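PDB 3V6N: lectin from Cicer arietinum, which agglutinates red blood cells and binds calcium and sodium ions in a four-bladed hemopexin-type beta-propeller. Local coordinates for residues A[57-62]-A[75-80]. Numbering follows the deposited sequence.
Sequences TIFGTY and AFIFYE
Ile-77 lays its CD1 methyl over the middle of the Phe-59 ring, 3.8 Å from CD1 to the centroid and 12° off the normal, a CH-pi contact. CG1 of Ile-58 covers the opposite face, sandwiching the phenyl between two isoleucines. The peptide joining Phe-78 to Tyr-79 then meets the edge of that ring, Tyr-79 N 3.7 Å from Phe-59 CE1, while the Phe-78 side chain turns away, toward Asp-65, a calcium ligand. Tyr-79 CB rests 3.9 Å from Phe-59 CE1. With CG anti to the backbone N (chi1 175°), its ring is carried across to the helix's C-terminal end, where CB of Tyr-62 sits over one face, 3.4 Å from CZ of Tyr-79. The tyrosine rings are nearly parallel, at 11°, but offset until little of one lies over the other, centroids 5.5 Å apart. Glu-80 CG backs the other face of Tyr-79. The Tyr-62 hydroxyl hydrogen-bonds Asp-106 of the second subunit, extending the contact into the dimer interface. Helix 58-62, N-capped by a weak bond from Phe-59 N to Thr-57 OG1, packs on strand 74-79, second in the four-stranded antiparallel blade that follows it, where Phe-59 also touches Ala-84 of strand 82-87 and Pro-101 of strand 96-103.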
loop_
_atom_site.group_PDB
_atom_site.type_symbol
_atom_site.label_atom_id
_atom_site.label_comp_id
_atom_site.label_asym_id
_atom_site.label_seq_id
_atom_site.Cartn_x
_atom_site.Cartn_y
_atom_site.Cartn_z
ATOM N N THR A 57 4.299 -6.014 4.158
ATOM C CA THR A 57 3.170 -5.356 3.494
ATOM C C THR A 57 2.855 -4.068 4.256
ATOM O O THR A 57 3.378 -3.844 5.355
ATOM C CB THR A 57 1.880 -6.242 3.409
ATOM O OG1 THR A 57 1.322 -6.435 4.714
ATOM C CG2 THR A 57 2.137 -7.615 2.742
ATOM N N ILE A 58 2.003 -3.220 3.678
ATOM C CA ILE A 58 1.554 -2.005 4.377
ATOM C C ILE A 58 0.838 -2.319 5.694
ATOM O O ILE A 58 0.870 -1.523 6.626
ATOM C CB ILE A 58 0.641 -1.146 3.485
ATOM C CG1 ILE A 58 -0.618 -1.941 3.109
ATOM C CG2 ILE A 58 1.448 -0.630 2.290
ATOM C CD1 ILE A 58 -1.499 -1.325 2.049
ATOM N N PHE A 59 0.196 -3.482 5.762
ATOM C CA PHE A 59 -0.443 -3.940 7.007
ATOM C C PHE A 59 0.604 -4.220 8.083
ATOM O O PHE A 59 0.425 -3.834 9.232
ATOM C CB PHE A 59 -1.331 -5.158 6.744
ATOM C CG PHE A 59 -2.268 -4.966 5.596
ATOM C CD1 PHE A 59 -3.383 -4.140 5.720
ATOM C CD2 PHE A 59 -2.033 -5.582 4.377
ATOM C CE1 PHE A 59 -4.250 -3.951 4.660
ATOM C CE2 PHE A 59 -2.906 -5.386 3.308
ATOM C CZ PHE A 59 -4.013 -4.572 3.449
ATOM N N GLY A 60 1.712 -4.853 7.687
ATOM C CA GLY A 60 2.797 -5.179 8.619
ATOM C C GLY A 60 3.482 -3.913 9.096
ATOM O O GLY A 60 3.865 -3.811 10.247
ATOM N N THR A 61 3.641 -2.940 8.202
ATOM C CA THR A 61 4.243 -1.667 8.573
ATOM C C THR A 61 3.309 -0.827 9.469
ATOM O O THR A 61 3.727 -0.406 10.533
ATOM C CB THR A 61 4.666 -0.859 7.334
ATOM O OG1 THR A 61 5.539 -1.656 6.524
ATOM C CG2 THR A 61 5.398 0.440 7.748
ATOM N N TYR A 62 2.062 -0.598 9.038
ATOM C CA TYR A 62 1.186 0.402 9.694
ATOM C C TYR A 62 0.012 -0.167 10.484
ATOM O O TYR A 62 -0.689 0.589 11.173
ATOM C CB TYR A 62 0.694 1.458 8.695
ATOM C CG TYR A 62 1.836 2.234 8.080
ATOM C CD1 TYR A 62 2.525 3.184 8.828
ATOM C CD2 TYR A 62 2.239 2.003 6.763
ATOM C CE1 TYR A 62 3.594 3.877 8.297
ATOM C CE2 TYR A 62 3.292 2.717 6.200
ATOM C CZ TYR A 62 3.978 3.644 6.978
ATOM O OH TYR A 62 5.038 4.355 6.452
ATOM N N ALA A 75 -10.839 -13.414 6.574
ATOM C CA ALA A 75 -11.267 -12.060 6.962
ATOM C C ALA A 75 -10.795 -10.995 5.965
ATOM O O ALA A 75 -9.755 -11.161 5.336
ATOM C CB ALA A 75 -10.737 -11.736 8.346
ATOM N N PHE A 76 -11.572 -9.923 5.813
ATOM C CA PHE A 76 -11.123 -8.747 5.076
ATOM C C PHE A 76 -10.441 -7.839 6.081
ATOM O O PHE A 76 -10.944 -7.628 7.191
ATOM C CB PHE A 76 -12.278 -7.997 4.382
ATOM C CG PHE A 76 -12.625 -8.532 3.004
ATOM C CD1 PHE A 76 -11.876 -8.176 1.887
ATOM C CD2 PHE A 76 -13.707 -9.396 2.833
ATOM C CE1 PHE A 76 -12.183 -8.683 0.629
ATOM C CE2 PHE A 76 -14.022 -9.915 1.584
ATOM C CZ PHE A 76 -13.260 -9.558 0.475
ATOM N N ILE A 77 -9.278 -7.333 5.710
ATOM C CA ILE A 77 -8.566 -6.373 6.555
ATOM C C ILE A 77 -8.357 -5.111 5.711
ATOM O O ILE A 77 -8.331 -5.188 4.483
ATOM C CB ILE A 77 -7.235 -6.964 7.112
ATOM C CG1 ILE A 77 -6.305 -7.354 5.952
ATOM C CG2 ILE A 77 -7.523 -8.155 8.045
ATOM C CD1 ILE A 77 -4.871 -7.622 6.367
ATOM N N PHE A 78 -8.257 -3.955 6.350
ATOM C CA PHE A 78 -8.081 -2.695 5.631
ATOM C C PHE A 78 -6.961 -1.870 6.236
ATOM O O PHE A 78 -6.671 -1.996 7.417
ATOM C CB PHE A 78 -9.356 -1.846 5.681
ATOM C CG PHE A 78 -10.551 -2.485 5.029
ATOM C CD1 PHE A 78 -11.008 -2.031 3.809
ATOM C CD2 PHE A 78 -11.214 -3.548 5.640
ATOM C CE1 PHE A 78 -12.118 -2.613 3.215
ATOM C CE2 PHE A 78 -12.325 -4.133 5.057
ATOM C CZ PHE A 78 -12.778 -3.662 3.843
ATOM N N TYR A 79 -6.341 -1.034 5.404
ATOM C CA TYR A 79 -5.519 0.073 5.872
ATOM C C TYR A 79 -5.679 1.252 4.905
ATOM O O TYR A 79 -5.373 1.133 3.698
ATOM C CB TYR A 79 -4.042 -0.304 6.018
ATOM C CG TYR A 79 -3.219 0.920 6.394
ATOM C CD1 TYR A 79 -3.304 1.459 7.678
ATOM C CD2 TYR A 79 -2.403 1.563 5.459
ATOM C CE1 TYR A 79 -2.591 2.583 8.030
ATOM C CE2 TYR A 79 -1.672 2.694 5.808
ATOM C CZ TYR A 79 -1.767 3.194 7.096
ATOM O OH TYR A 79 -1.065 4.325 7.468
ATOM N N GLU A 80 -6.177 2.369 5.430
ATOM C CA GLU A 80 -6.554 3.513 4.601
ATOM C C GLU A 80 -7.348 3.049 3.373
ATOM O O GLU A 80 -8.343 2.323 3.512
ATOM C CB GLU A 80 -5.315 4.335 4.212
ATOM C CG GLU A 80 -4.692 5.099 5.382
ATOM C CD GLU A 80 -3.421 5.867 5.010
ATOM O OE1 GLU A 80 -3.018 5.861 3.831
ATOM O OE2 GLU A 80 -2.821 6.493 5.908
#